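Protection of telomeres protein 1 (Schizosaccharomyces pombe, PDB 7CUI) binds single-stranded telomeric DNA to protect the 3' overhang and regulates telomerase and telomere length, the portion described here being its C-terminal domain. Local coordinates at residues S77-M81 / I112-L117; L94-F99 / R190-F194. All blocks are in the same frame, centred on the assembly; numbering follows the deposited sequence.

Contact 1: residues S77-M81 / I112-L117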
ATOM      1  N   SER A  77     -13.274  12.455 -12.344  1.00 43.18           N
ATOM      2  CA  SER A  77     -12.587  12.652 -11.075  1.00 42.90           C
ATOM      3  C   SER A  77     -12.018  11.327 -10.577  1.00 39.91           C
ATOM      4  O   SER A  77     -12.773  10.401 -10.276  1.00 41.55           O
ATOM      5  CB  SER A  77     -13.492  13.255 -10.038  1.00 44.17           C
ATOM      6  OG  SER A  77     -13.777  14.608 -10.348  1.00 48.98           O
ATOM      7  N   TYR A  78     -10.687  11.267 -10.459  1.00 36.69           N
ATOM      8  CA  TYR A  78      -9.995  10.036 -10.112  1.00 33.78           C
ATOM      9  C   TYR A  78      -9.367  10.145  -8.721  1.00 33.31           C
ATOM     10  O   TYR A  78      -9.132  11.242  -8.216  1.00 34.33           O
ATOM     11  CB  TYR A  78      -8.938   9.712 -11.173  1.00 31.86           C
ATOM     12  CG  TYR A  78      -9.470   9.292 -12.520  1.00 30.61           C
ATOM     13  CD1 TYR A  78      -9.985  10.219 -13.413  1.00 30.72           C
ATOM     14  CD2 TYR A  78      -9.439   7.962 -12.916  1.00 29.59           C
ATOM     15  CE1 TYR A  78     -10.472   9.837 -14.654  1.00 30.69           C
ATOM     16  CE2 TYR A  78      -9.922   7.562 -14.152  1.00 29.18           C
ATOM     17  CZ  TYR A  78     -10.438   8.504 -15.026  1.00 29.99           C
ATOM     18  OH  TYR A  78     -10.904   8.110 -16.248  1.00 30.69           O
ATOM     19  N   VAL A  79      -9.098   8.987  -8.106  1.00 31.73           N
ATOM     20  CA  VAL A  79      -8.392   8.929  -6.835  1.00 31.03           C
ATOM     21  C   VAL A  79      -7.364   7.806  -6.888  1.00 30.12           C
ATOM     22  O   VAL A  79      -7.554   6.824  -7.609  1.00 30.02           O
ATOM     23  CB  VAL A  79      -9.324   8.749  -5.618  1.00 31.95           C
ATOM     24  CG1 VAL A  79     -10.149   9.996  -5.332  1.00 31.97           C
ATOM     25  CG2 VAL A  79     -10.195   7.503  -5.722  1.00 31.88           C
ATOM     26  N   TRP A  80      -6.291   7.976  -6.104  1.00 28.51           N
ATOM     27  CA  TRP A  80      -5.289   6.941  -5.923  1.00 27.59           C
ATOM     28  C   TRP A  80      -5.913   5.766  -5.183  1.00 26.97           C
ATOM     29  O   TRP A  80      -6.583   5.951  -4.169  1.00 26.96           O
ATOM     30  CB  TRP A  80      -4.085   7.461  -5.128  1.00 26.95           C
ATOM     31  CG  TRP A  80      -3.280   8.536  -5.791  1.00 26.41           C
ATOM     32  CD1 TRP A  80      -3.012   9.778  -5.292  1.00 26.72           C
ATOM     33  CD2 TRP A  80      -2.615   8.463  -7.065  1.00 25.45           C
ATOM     34  NE1 TRP A  80      -2.238  10.487  -6.171  1.00 26.22           N
ATOM     35  CE2 TRP A  80      -1.980   9.708  -7.268  1.00 25.71           C
ATOM     36  CE3 TRP A  80      -2.500   7.478  -8.055  1.00 24.40           C
ATOM     37  CZ2 TRP A  80      -1.231   9.984  -8.413  1.00 25.44           C
ATOM     38  CZ3 TRP A  80      -1.770   7.755  -9.190  1.00 24.10           C
ATOM     39  CH2 TRP A  80      -1.146   8.992  -9.364  1.00 24.31           C
HETATM   40  N   MSE A  81      -5.672   4.561  -5.699  1.00 27.46           N
HETATM   41  CA  MSE A  81      -6.005   3.351  -4.973  1.00 29.28           C
HETATM   42  C   MSE A  81      -5.154   2.191  -5.483  1.00 28.76           C
HETATM   43  O   MSE A  81      -5.291   1.755  -6.625  1.00 28.30           O
HETATM   44  CB  MSE A  81      -7.504   3.053  -5.061  1.00 32.51           C
HETATM   45  CG  MSE A  81      -7.907   1.876  -4.215  1.00 38.97           C
HETATM   46 SE   MSE A  81      -9.701   1.273  -4.690  1.00 47.58          SE
HETATM   47  CE  MSE A  81      -9.666   0.322  -6.412  1.00 41.13           C
ATOM     48  N   ILE A 112       2.533  14.567 -10.016  1.00 37.21           N
ATOM     49  CA  ILE A 112       1.867  13.278 -10.113  1.00 33.79           C
ATOM     50  C   ILE A 112       0.530  13.370  -9.379  1.00 32.19           C
ATOM     51  O   ILE A 112       0.481  13.436  -8.151  1.00 31.37           O
ATOM     52  CB  ILE A 112       2.767  12.133  -9.596  1.00 32.15           C
ATOM     53  CG1 ILE A 112       4.187  12.230 -10.169  1.00 31.84           C
ATOM     54  CG2 ILE A 112       2.132  10.781  -9.887  1.00 29.73           C
ATOM     55  CD1 ILE A 112       5.150  11.171  -9.675  1.00 30.02           C
ATOM     56  N   GLN A 113      -0.553  13.392 -10.161  1.00 31.59           N
ATOM     57  CA  GLN A 113      -1.896  13.568  -9.634  1.00 31.25           C
ATOM     58  C   GLN A 113      -2.791  12.444 -10.145  1.00 28.11           C
ATOM     59  O   GLN A 113      -2.555  11.902 -11.224  1.00 28.96           O
ATOM     60  CB  GLN A 113      -2.462  14.920 -10.074  1.00 33.72           C
ATOM     61  CG  GLN A 113      -1.712  16.120  -9.516  1.00 36.61           C
ATOM     62  CD  GLN A 113      -1.714  16.158  -8.006  1.00 37.97           C
ATOM     63  OE1 GLN A 113      -2.713  15.871  -7.346  1.00 40.64           O
ATOM     64  NE2 GLN A 113      -0.571  16.506  -7.443  1.00 40.22           N
ATOM     65  N   PRO A 114      -3.850  12.054  -9.399  1.00 27.16           N
ATOM     66  CA  PRO A 114      -4.788  11.046  -9.888  1.00 27.56           C
ATOM     67  C   PRO A 114      -5.515  11.548 -11.129  1.00 28.25           C
ATOM     68  O   PRO A 114      -5.976  12.687 -11.175  1.00 30.37           O
ATOM     69  CB  PRO A 114      -5.767  10.849  -8.719  1.00 27.10           C
ATOM     70  CG  PRO A 114      -5.642  12.111  -7.904  1.00 27.46           C
ATOM     71  CD  PRO A 114      -4.200  12.550  -8.061  1.00 27.71           C
ATOM     72  N   CYS A 115      -5.585  10.677 -12.134  1.00 27.49           N
ATOM     73  CA  CYS A 115      -6.279  10.922 -13.385  1.00 28.45           C
ATOM     74  C   CYS A 115      -6.350   9.590 -14.124  1.00 27.66           C
ATOM     75  O   CYS A 115      -5.940   8.566 -13.585  1.00 28.63           O
ATOM     76  CB  CYS A 115      -5.527  11.957 -14.215  1.00 28.67           C
ATOM     77  SG  CYS A 115      -3.798  11.505 -14.511  1.00 29.39           S
ATOM     78  N   ASN A 116      -6.882   9.604 -15.346  1.00 27.23           N
ATOM     79  CA  ASN A 116      -6.793   8.446 -16.217  1.00 25.13           C
ATOM     80  C   ASN A 116      -5.337   8.298 -16.655  1.00 23.69           C
ATOM     81  O   ASN A 116      -4.846   9.088 -17.457  1.00 23.99           O
ATOM     82  CB  ASN A 116      -7.763   8.578 -17.393  1.00 26.74           C
ATOM     83  CG  ASN A 116      -7.989   7.266 -18.105  1.00 27.43           C
ATOM     84  OD1 ASN A 116      -9.113   6.777 -18.174  1.00 30.15           O
ATOM     85  ND2 ASN A 116      -6.926   6.686 -18.636  1.00 27.08           N
ATOM     86  N   LEU A 117      -4.643   7.290 -16.118  1.00 21.35           N
ATOM     87  CA  LEU A 117      -3.205   7.167 -16.293  1.00 20.38           C
ATOM     88  C   LEU A 117      -2.876   6.690 -17.714  1.00 20.34           C
ATOM     89  O   LEU A 117      -1.821   7.023 -18.265  1.00 20.17           O
ATOM     90  CB  LEU A 117      -2.668   6.214 -15.220  1.00 20.32           C
ATOM     91  CG  LEU A 117      -1.997   6.801 -13.970  1.00 20.19           C
ATOM     92  CD1 LEU A 117      -2.049   8.317 -13.886  1.00 21.63           C
ATOM     93  CD2 LEU A 117      -2.531   6.167 -12.694  1.00 20.12           C
TER
HETATM   94  O   HOH W   1      -9.039  13.118 -11.677  1.00 38.32           O
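Tyr78 and Trp80 pack against the irregular run Ile112-Leu117 in a contact made mainly of rings and peptide planes, where the start of strand 77-87 meets the loop between helices 100-107 and 121-135. The Tyr78 ring carries one end. Its face lies against the Cys115-Asn116 peptide, with Asn116 N 3.5 Å above the ring plane and over its centre, while Cys115 C sits nearer the rim. Farther out, Asn116 CB comes to 3.6 Å from Tyr78 CZ.

At the other end the indole of Trp80 receives Pro114 over one face. Pro114 CB lies 4.2 Å from the centroid of the five-membered ring, only 8° off its normal, a CH-pi contact. Trp80 CG stands beside the backbone N (chi1 -65°), which carries the indole over to the loop although its CB does not head there. The six-membered ring then reaches Ile112 CG2, 3.8 Å from Trp80 CZ2, and Leu117 CD2, 3.9 Å from Trp80 CZ3. A water ties the backbones together, accepting from Tyr78 N and donating to Pro114 O.

Beyond the loop, Ala103 and Ile107 of helix 100-107 also touch the indole, and Leu71 of strand 49-73 packs on Tyr78. Helix 121-135 meets the loop through Leu127 on Ile112 and Met123 on Cys115.

Contact 2: residues L94-F99 / R190-F194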
ATOM      1  N   LEU A  94       1.588  -8.728   4.582  1.00 37.94           N
ATOM      2  CA  LEU A  94       0.399  -7.954   4.887  1.00 37.63           C
ATOM      3  C   LEU A  94       0.073  -7.082   3.673  1.00 37.41           C
ATOM      4  O   LEU A  94       0.974  -6.457   3.111  1.00 36.77           O
ATOM      5  CB  LEU A  94       0.682  -7.109   6.135  1.00 35.92           C
ATOM      6  CG  LEU A  94      -0.531  -6.454   6.795  1.00 36.23           C
ATOM      7  CD1 LEU A  94      -1.349  -7.478   7.570  1.00 37.00           C
ATOM      8  CD2 LEU A  94      -0.098  -5.322   7.712  1.00 34.78           C
ATOM      9  N   PRO A  95      -1.200  -7.055   3.200  1.00 36.62           N
ATOM     10  CA  PRO A  95      -1.619  -6.122   2.157  1.00 33.02           C
ATOM     11  C   PRO A  95      -1.969  -4.771   2.773  1.00 32.31           C
ATOM     12  O   PRO A  95      -2.881  -4.666   3.589  1.00 35.92           O
ATOM     13  CB  PRO A  95      -2.845  -6.813   1.544  1.00 34.27           C
ATOM     14  CG  PRO A  95      -3.444  -7.606   2.692  1.00 36.32           C
ATOM     15  CD  PRO A  95      -2.295  -7.947   3.620  1.00 37.77           C
ATOM     16  N   VAL A  96      -1.207  -3.751   2.380  1.00 29.04           N
ATOM     17  CA  VAL A  96      -1.343  -2.397   2.888  1.00 29.59           C
ATOM     18  C   VAL A  96      -1.895  -1.525   1.757  1.00 29.21           C
ATOM     19  O   VAL A  96      -1.280  -1.395   0.696  1.00 27.66           O
ATOM     20  CB  VAL A  96       0.012  -1.873   3.410  1.00 28.69           C
ATOM     21  CG1 VAL A  96      -0.062  -0.420   3.853  1.00 28.88           C
ATOM     22  CG2 VAL A  96       0.584  -2.752   4.515  1.00 29.13           C
ATOM     23  N   ILE A  97      -3.073  -0.944   1.992  1.00 29.32           N
ATOM     24  CA  ILE A  97      -3.762  -0.152   0.986  1.00 29.83           C
ATOM     25  C   ILE A  97      -3.314   1.303   1.094  1.00 29.56           C
ATOM     26  O   ILE A  97      -3.332   1.885   2.179  1.00 30.82           O
ATOM     27  CB  ILE A  97      -5.291  -0.279   1.144  1.00 30.52           C
ATOM     28  CG1 ILE A  97      -5.779  -1.706   0.885  1.00 31.30           C
ATOM     29  CG2 ILE A  97      -6.014   0.726   0.258  1.00 30.89           C
ATOM     30  CD1 ILE A  97      -7.173  -1.981   1.414  1.00 31.97           C
ATOM     31  N   PHE A  98      -2.927   1.879  -0.050  1.00 28.62           N
ATOM     32  CA  PHE A  98      -2.734   3.313  -0.175  1.00 28.64           C
ATOM     33  C   PHE A  98      -3.877   3.901  -1.001  1.00 29.49           C
ATOM     34  O   PHE A  98      -4.043   3.574  -2.176  1.00 28.34           O
ATOM     35  CB  PHE A  98      -1.351   3.640  -0.746  1.00 27.72           C
ATOM     36  CG  PHE A  98      -0.235   3.379   0.231  1.00 27.84           C
ATOM     37  CD1 PHE A  98       0.340   2.119   0.327  1.00 27.91           C
ATOM     38  CD2 PHE A  98       0.213   4.377   1.090  1.00 28.37           C
ATOM     39  CE1 PHE A  98       1.349   1.870   1.246  1.00 28.55           C
ATOM     40  CE2 PHE A  98       1.226   4.127   2.008  1.00 28.33           C
ATOM     41  CZ  PHE A  98       1.793   2.873   2.081  1.00 28.51           C
ATOM     42  N   PHE A  99      -4.649   4.776  -0.358  1.00 31.06           N
ATOM     43  CA  PHE A  99      -5.855   5.355  -0.918  1.00 30.30           C
ATOM     44  C   PHE A  99      -5.781   6.874  -0.778  1.00 31.28           C
ATOM     45  O   PHE A  99      -5.295   7.385   0.235  1.00 30.13           O
ATOM     46  CB  PHE A  99      -7.070   4.775  -0.186  1.00 32.23           C
ATOM     47  CG  PHE A  99      -8.412   5.232  -0.696  1.00 33.88           C
ATOM     48  CD1 PHE A  99      -8.852   4.865  -1.960  1.00 34.37           C
ATOM     49  CD2 PHE A  99      -9.245   6.022   0.085  1.00 36.39           C
ATOM     50  CE1 PHE A  99     -10.086   5.287  -2.438  1.00 35.02           C
ATOM     51  CE2 PHE A  99     -10.480   6.444  -0.394  1.00 36.87           C
ATOM     52  CZ  PHE A  99     -10.901   6.073  -1.653  1.00 35.21           C
ATOM     53  N   ARG A 190      -8.962  -4.667   7.198  1.00 49.76           N
ATOM     54  CA  ARG A 190      -8.130  -4.068   6.167  1.00 47.45           C
ATOM     55  C   ARG A 190      -7.057  -3.215   6.842  1.00 45.04           C
ATOM     56  O   ARG A 190      -7.255  -2.732   7.955  1.00 44.79           O
ATOM     57  CB  ARG A 190      -8.983  -3.190   5.242  1.00 46.44           C
ATOM     58  CG  ARG A 190      -9.391  -3.830   3.921  1.00 47.00           C
ATOM     59  CD  ARG A 190      -9.868  -5.263   4.036  1.00 52.50           C
ATOM     60  NE  ARG A 190     -10.500  -5.783   2.835  1.00 56.88           N
ATOM     61  CZ  ARG A 190     -11.091  -6.969   2.758  1.00 61.16           C
ATOM     62  NH1 ARG A 190     -11.131  -7.763   3.816  1.00 62.65           N
ATOM     63  NH2 ARG A 190     -11.648  -7.356   1.623  1.00 66.29           N
ATOM     64  N   TRP A 191      -5.925  -3.034   6.153  1.00 41.20           N
ATOM     65  CA  TRP A 191      -4.861  -2.157   6.619  1.00 39.25           C
ATOM     66  C   TRP A 191      -4.610  -1.054   5.598  1.00 37.68           C
ATOM     67  O   TRP A 191      -4.603  -1.303   4.395  1.00 37.99           O
ATOM     68  CB  TRP A 191      -3.576  -2.942   6.886  1.00 38.45           C
ATOM     69  CG  TRP A 191      -3.718  -3.931   7.998  1.00 39.59           C
ATOM     70  CD1 TRP A 191      -3.401  -3.746   9.312  1.00 40.13           C
ATOM     71  CD2 TRP A 191      -4.245  -5.263   7.888  1.00 40.85           C
ATOM     72  NE1 TRP A 191      -3.688  -4.877  10.027  1.00 42.58           N
ATOM     73  CE2 TRP A 191      -4.205  -5.825   9.182  1.00 42.87           C
ATOM     74  CE3 TRP A 191      -4.741  -6.034   6.830  1.00 40.96           C
ATOM     75  CZ2 TRP A 191      -4.642  -7.125   9.438  1.00 44.29           C
ATOM     76  CZ3 TRP A 191      -5.175  -7.316   7.084  1.00 42.52           C
ATOM     77  CH2 TRP A 191      -5.123  -7.854   8.373  1.00 44.49           C
ATOM     78  N   ARG A 192      -4.356   0.155   6.106  1.00 37.60           N
ATOM     79  CA  ARG A 192      -4.161   1.323   5.267  1.00 35.82           C
ATOM     80  C   ARG A 192      -2.874   2.040   5.665  1.00 35.27           C
ATOM     81  O   ARG A 192      -2.710   2.426   6.820  1.00 37.24           O
ATOM     82  CB  ARG A 192      -5.374   2.246   5.397  1.00 36.41           C
ATOM     83  CG  ARG A 192      -6.378   2.102   4.265  1.00 36.79           C
ATOM     84  CD  ARG A 192      -6.448   3.402   3.498  1.00 35.34           C
ATOM     85  NE  ARG A 192      -7.703   4.094   3.738  1.00 37.42           N
ATOM     86  CZ  ARG A 192      -7.854   5.414   3.798  1.00 37.43           C
ATOM     87  NH1 ARG A 192      -6.812   6.218   3.673  1.00 35.92           N
ATOM     88  NH2 ARG A 192      -9.054   5.923   4.000  1.00 41.17           N
ATOM     89  N   GLY A 193      -1.973   2.223   4.693  1.00 33.10           N
ATOM     90  CA  GLY A 193      -0.753   2.980   4.917  1.00 32.18           C
ATOM     91  C   GLY A 193      -1.051   4.459   5.148  1.00 33.29           C
ATOM     92  O   GLY A 193      -2.061   4.967   4.660  1.00 33.88           O
ATOM     93  N   PHE A 194      -0.168   5.130   5.899  1.00 33.80           N
ATOM     94  CA  PHE A 194      -0.258   6.567   6.106  1.00 36.58           C
ATOM     95  C   PHE A 194       1.036   7.090   6.727  1.00 37.66           C
ATOM     96  O   PHE A 194       1.871   6.310   7.184  1.00 38.60           O
ATOM     97  CB  PHE A 194      -1.453   6.910   7.001  1.00 38.39           C
ATOM     98  CG  PHE A 194      -1.255   6.570   8.458  1.00 40.39           C
ATOM     99  CD1 PHE A 194      -1.499   5.287   8.926  1.00 40.04           C
ATOM    100  CD2 PHE A 194      -0.816   7.533   9.356  1.00 41.76           C
ATOM    101  CE1 PHE A 194      -1.313   4.978  10.264  1.00 44.78           C
ATOM    102  CE2 PHE A 194      -0.625   7.223  10.692  1.00 44.49           C
ATOM    103  CZ  PHE A 194      -0.877   5.946  11.145  1.00 48.38           C
TER
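Ile97 is gripped through its backbone by two residues of the neighbouring strand, the pattern of parallel beta pairing. Ile97 N donates to Trp191 O at 2.9 Å in a nearly straight bond (169°), and Gly193 N gives a more bent bond to Ile97 O, also 2.9 Å. Arg192 CA adds a CA-H...O contact to that same carbonyl oxygen. The short strand segments cross at -55°, a strong twist for paired strands.

Side chains extend the pairing on both faces. On the face bearing Val96 and Trp191, Leu94 CD1 sits over the centre of the indole, 3.5 Å from the centroid of the Trp191 six-membered ring. With its CG turned anti to the backbone N (chi1 -167°), Leu94 lays this methyl squarely on the ring. Replacing Trp191 with an alanine would probably leave the Leu94 methyl without the flat surface it rests on and open a gap beneath helix 34-38. Farther along, Gly193 CA packs over the Phe98 ring, 4.1 Å from its centroid. On the face of Ile97 and Arg192, Ile97 CD1 meets Arg190 CG at 3.8 Å, and Phe99 CD2 lies over the guanidinium of Arg192, towards its rim.

A second shell sets the arginines: Arg192 NH1 forms a salt bridge with Asp102, and Arg190 NH2 one with an acidic side chain of another protein's chain.

The parallel join of strand 93-99 to strand 190-198 is consistent with the beta3-beta5 closure of an OB-fold barrel. Strand 77-87 pairs with the first strand and strand 163-171 with the second, while Ile37 and Leu38 of helix 34-38 cover Trp191, and Ala103 and Leu106 of helix 100-107 cover Phe98.

Contact 1 lies at the margin of the fold, where a strand start meets a loop, and contact 2 within its sheet, a buried strand-to-strand pairing. Contact 2 sits near the middle of the domain and is held by direct backbone hydrogen bonds; contact 1 is only partly buried, lies farther from the chain centre, and relies on ring packing and a bridging water. Their centres are about 17 Å apart, yet strands 77-87 and 93-99 are successive and adjacent in the same sheet. Phe99 joins the two sites, its CD1 lying 3.3 Å from Trp80 O. Charged groups belong to contact 2, where arginines also face another protein, whereas contact 1 uses aromatic surfaces.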